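Local coordinates for glutamine amidotransferase type-2 domain-containing protein (Pseudomonas aeruginosa PAO1, PDB 1TE5) that is a predicted class-II glutamine amidotransferase of the Ntn hydrolase clan, probably releasing ammonia from glutamine, though its acceptor substrate is not known, at residues C2-T13 with D218-L229. Sequence-based numbering, arbitrary orientation.
Sequences CELLGMSANVPT and DDVVTVIATEPL
Gly-6 and Ile-224 form a hydrogen-bonded pair of an antiparallel ladder, each giving its N-H to the other's carbonyl: Gly-6 N to Ile-224 O is 2.7 Å, and Ile-224 N returns the bond to Gly-6 O. Ser-8 and Thr-222 form the next hydrogen-bonded pair, with Thr-222 N 2.9 Å from Ser-8 O.

Side chains join the bonding at both ends. Asn-10, whose backbone N bonds to Val-220 O, turns its amide across Val-220 at about a right angle, CG lying between its own backbone N and carbonyl carbon (chi1 65°). From there ND2 reaches Asp-218 O at 3.1 Å, in the carbonyl plane, while OD1 takes Val-220 N, also at 3.1 Å but from above the amide plane. Beside it, a methyl of Val-11, CG2, lies in van der Waals contact with the Asp-219 carboxylate, whose oxygens bond to Thr-215 N and Thr-216 OG1. At the other end Thr-226 OG1 accepts a nearly straight bond from Leu-4 N (3.1 Å, 165° at the hydrogen); the return bond from Thr-226 N to Leu-4 O is weak.

Strands 4-9 and 220-225 are neighbours inside one antiparallel sheet of the class-II amidotransferase, Ntn-hydrolase fold, with strands 73-80 and 188-194 on their outer flanks. Cys-2, the first residue modelled, is probably the N-terminal nucleophile, as in class-II relatives.

Apolar contacts gather on the face carrying Leu-5, Met-7 and Ala-9. Leu-5 CD1 reaches Val-223 CG1 at 3.9 Å, and Ala-9 CB meets Val-221 CB. Beyond the ladder, Cys-2 CB rests on Leu-229 CD2 at 3.8 Å. On the opposite face Ser-8 OG and Thr-222 OG1 both bond to the backbone of Gly-249.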
# COMPACT_ATOMS: atom_id res chain seq x y z
N CYS A 2 7.73 -14.46 -17.81
CA CYS A 2 7.23 -14.58 -16.40
C CYS A 2 7.40 -13.26 -15.65
O CYS A 2 8.05 -13.22 -14.60
CB CYS A 2 7.99 -15.67 -15.67
SG CYS A 2 9.24 -16.56 -16.65
N GLU A 3 6.86 -12.18 -16.20
CA GLU A 3 6.96 -10.86 -15.59
C GLU A 3 5.62 -10.39 -15.02
O GLU A 3 5.48 -10.24 -13.81
CB GLU A 3 7.56 -9.85 -16.57
CG GLU A 3 9.01 -10.19 -16.97
CD GLU A 3 9.67 -9.14 -17.85
OE1 GLU A 3 10.03 -8.05 -17.31
OE2 GLU A 3 9.85 -9.40 -19.06
N LEU A 4 4.64 -10.14 -15.88
CA LEU A 4 3.31 -9.72 -15.43
C LEU A 4 2.56 -10.95 -14.93
O LEU A 4 2.70 -12.04 -15.49
CB LEU A 4 2.52 -9.07 -16.57
CG LEU A 4 2.93 -7.69 -17.07
CD1 LEU A 4 1.98 -7.26 -18.18
CD2 LEU A 4 2.90 -6.67 -15.93
N LEU A 5 1.77 -10.79 -13.88
CA LEU A 5 1.02 -11.90 -13.31
C LEU A 5 -0.28 -11.43 -12.65
O LEU A 5 -0.25 -10.72 -11.65
CB LEU A 5 1.90 -12.64 -12.30
CG LEU A 5 1.32 -13.81 -11.51
CD1 LEU A 5 0.69 -14.86 -12.42
CD2 LEU A 5 2.44 -14.42 -10.69
N GLY A 6 -1.41 -11.85 -13.21
CA GLY A 6 -2.68 -11.47 -12.66
C GLY A 6 -3.59 -12.66 -12.41
O GLY A 6 -3.29 -13.80 -12.79
N MET A 7 -4.68 -12.39 -11.70
CA MET A 7 -5.68 -13.40 -11.41
C MET A 7 -7.01 -12.74 -11.12
O MET A 7 -7.09 -11.77 -10.37
CB MET A 7 -5.30 -14.27 -10.20
CG MET A 7 -6.39 -15.31 -9.89
SD MET A 7 -6.49 -15.89 -8.21
CE MET A 7 -7.18 -14.49 -7.39
N SER A 8 -8.05 -13.30 -11.71
CA SER A 8 -9.42 -12.84 -11.52
C SER A 8 -10.18 -14.11 -11.20
O SER A 8 -10.08 -15.10 -11.93
CB SER A 8 -9.93 -12.20 -12.81
OG SER A 8 -11.29 -11.82 -12.69
N ALA A 9 -10.84 -14.14 -10.05
CA ALA A 9 -11.61 -15.31 -9.62
C ALA A 9 -13.00 -14.89 -9.15
O ALA A 9 -13.25 -13.70 -8.91
CB ALA A 9 -10.88 -16.02 -8.50
N ASN A 10 -13.90 -15.86 -9.03
CA ASN A 10 -15.26 -15.56 -8.57
C ASN A 10 -15.53 -15.92 -7.10
O ASN A 10 -16.66 -15.81 -6.63
CB ASN A 10 -16.32 -16.14 -9.51
CG ASN A 10 -16.33 -17.65 -9.56
OD1 ASN A 10 -15.61 -18.32 -8.82
ND2 ASN A 10 -17.18 -18.20 -10.41
N VAL A 11 -14.47 -16.29 -6.40
CA VAL A 11 -14.49 -16.63 -4.98
C VAL A 11 -13.10 -16.29 -4.48
O VAL A 11 -12.16 -16.26 -5.27
CB VAL A 11 -14.72 -18.14 -4.74
CG1 VAL A 11 -16.16 -18.49 -4.95
CG2 VAL A 11 -13.82 -18.97 -5.64
N PRO A 12 -12.96 -15.93 -3.20
CA PRO A 12 -11.60 -15.62 -2.70
C PRO A 12 -10.74 -16.90 -2.72
O PRO A 12 -10.97 -17.82 -1.94
CB PRO A 12 -11.87 -15.12 -1.28
CG PRO A 12 -13.26 -14.53 -1.39
CD PRO A 12 -13.97 -15.58 -2.19
N THR A 13 -9.74 -16.95 -3.59
CA THR A 13 -8.89 -18.14 -3.70
C THR A 13 -7.45 -17.96 -3.20
O THR A 13 -6.89 -16.86 -3.23
CB THR A 13 -8.86 -18.75 -5.15
OG1 THR A 13 -7.76 -18.23 -5.90
CG2 THR A 13 -10.15 -18.46 -5.89
N ASP A 218 -18.70 -24.29 -8.18
CA ASP A 218 -18.91 -23.24 -9.18
C ASP A 218 -17.72 -22.30 -9.32
O ASP A 218 -17.87 -21.21 -9.86
CB ASP A 218 -20.16 -22.43 -8.85
CG ASP A 218 -21.36 -23.29 -8.54
OD1 ASP A 218 -21.82 -23.29 -7.37
OD2 ASP A 218 -21.84 -23.98 -9.46
N ASP A 219 -16.56 -22.72 -8.84
CA ASP A 219 -15.36 -21.89 -8.94
C ASP A 219 -14.88 -21.67 -10.37
O ASP A 219 -14.93 -22.56 -11.23
CB ASP A 219 -14.22 -22.51 -8.14
CG ASP A 219 -14.38 -22.34 -6.65
OD1 ASP A 219 -13.36 -22.46 -5.95
OD2 ASP A 219 -15.51 -22.09 -6.18
N VAL A 220 -14.39 -20.46 -10.62
CA VAL A 220 -13.82 -20.10 -11.91
C VAL A 220 -12.66 -19.17 -11.56
O VAL A 220 -12.86 -18.14 -10.91
CB VAL A 220 -14.83 -19.37 -12.86
CG1 VAL A 220 -14.15 -18.98 -14.18
CG2 VAL A 220 -16.05 -20.23 -13.13
N VAL A 221 -11.45 -19.59 -11.91
CA VAL A 221 -10.27 -18.78 -11.64
C VAL A 221 -9.38 -18.70 -12.87
O VAL A 221 -9.02 -19.71 -13.46
CB VAL A 221 -9.49 -19.27 -10.37
CG1 VAL A 221 -10.12 -20.53 -9.79
CG2 VAL A 221 -8.02 -19.49 -10.66
N THR A 222 -9.06 -17.46 -13.25
CA THR A 222 -8.23 -17.19 -14.41
C THR A 222 -6.90 -16.59 -14.03
O THR A 222 -6.82 -15.67 -13.22
CB THR A 222 -8.93 -16.22 -15.36
OG1 THR A 222 -10.07 -16.88 -15.92
CG2 THR A 222 -8.00 -15.77 -16.48
N VAL A 223 -5.84 -17.13 -14.61
CA VAL A 223 -4.49 -16.64 -14.37
C VAL A 223 -4.00 -16.00 -15.66
O VAL A 223 -4.27 -16.51 -16.75
CB VAL A 223 -3.55 -17.79 -13.96
CG1 VAL A 223 -2.16 -17.24 -13.62
CG2 VAL A 223 -4.13 -18.56 -12.78
N ILE A 224 -3.34 -14.85 -15.53
CA ILE A 224 -2.80 -14.13 -16.68
C ILE A 224 -1.30 -13.92 -16.41
O ILE A 224 -0.91 -13.54 -15.31
CB ILE A 224 -3.50 -12.76 -16.84
CG1 ILE A 224 -5.01 -12.95 -16.88
CG2 ILE A 224 -3.03 -12.07 -18.11
CD1 ILE A 224 -5.77 -11.78 -16.35
N ALA A 225 -0.47 -14.24 -17.40
CA ALA A 225 0.97 -14.09 -17.25
C ALA A 225 1.55 -13.60 -18.56
O ALA A 225 0.83 -13.55 -19.56
CB ALA A 225 1.60 -15.42 -16.88
N THR A 226 2.81 -13.19 -18.55
CA THR A 226 3.47 -12.71 -19.77
C THR A 226 3.54 -13.87 -20.75
O THR A 226 3.50 -13.68 -21.97
CB THR A 226 4.88 -12.15 -19.48
OG1 THR A 226 4.78 -10.85 -18.89
CG2 THR A 226 5.71 -12.06 -20.75
N GLU A 227 3.65 -15.09 -20.21
CA GLU A 227 3.69 -16.31 -21.01
C GLU A 227 3.37 -17.49 -20.10
O GLU A 227 3.60 -17.43 -18.89
CB GLU A 227 5.06 -16.49 -21.67
CG GLU A 227 6.22 -16.68 -20.72
CD GLU A 227 7.57 -16.65 -21.42
OE1 GLU A 227 8.59 -16.60 -20.70
OE2 GLU A 227 7.61 -16.66 -22.67
N PRO A 228 2.79 -18.55 -20.67
CA PRO A 228 2.42 -19.75 -19.92
C PRO A 228 3.45 -20.15 -18.87
O PRO A 228 4.66 -20.10 -19.12
CB PRO A 228 2.28 -20.80 -21.01
CG PRO A 228 1.68 -20.02 -22.12
CD PRO A 228 2.51 -18.74 -22.11
N LEU A 229 2.97 -20.48 -17.68
CA LEU A 229 3.83 -20.89 -16.59
C LEU A 229 3.67 -22.39 -16.36
O LEU A 229 4.45 -23.02 -15.65
CB LEU A 229 3.51 -20.07 -15.34
CG LEU A 229 3.72 -18.56 -15.54
CD1 LEU A 229 3.07 -17.76 -14.43
CD2 LEU A 229 5.20 -18.23 -15.65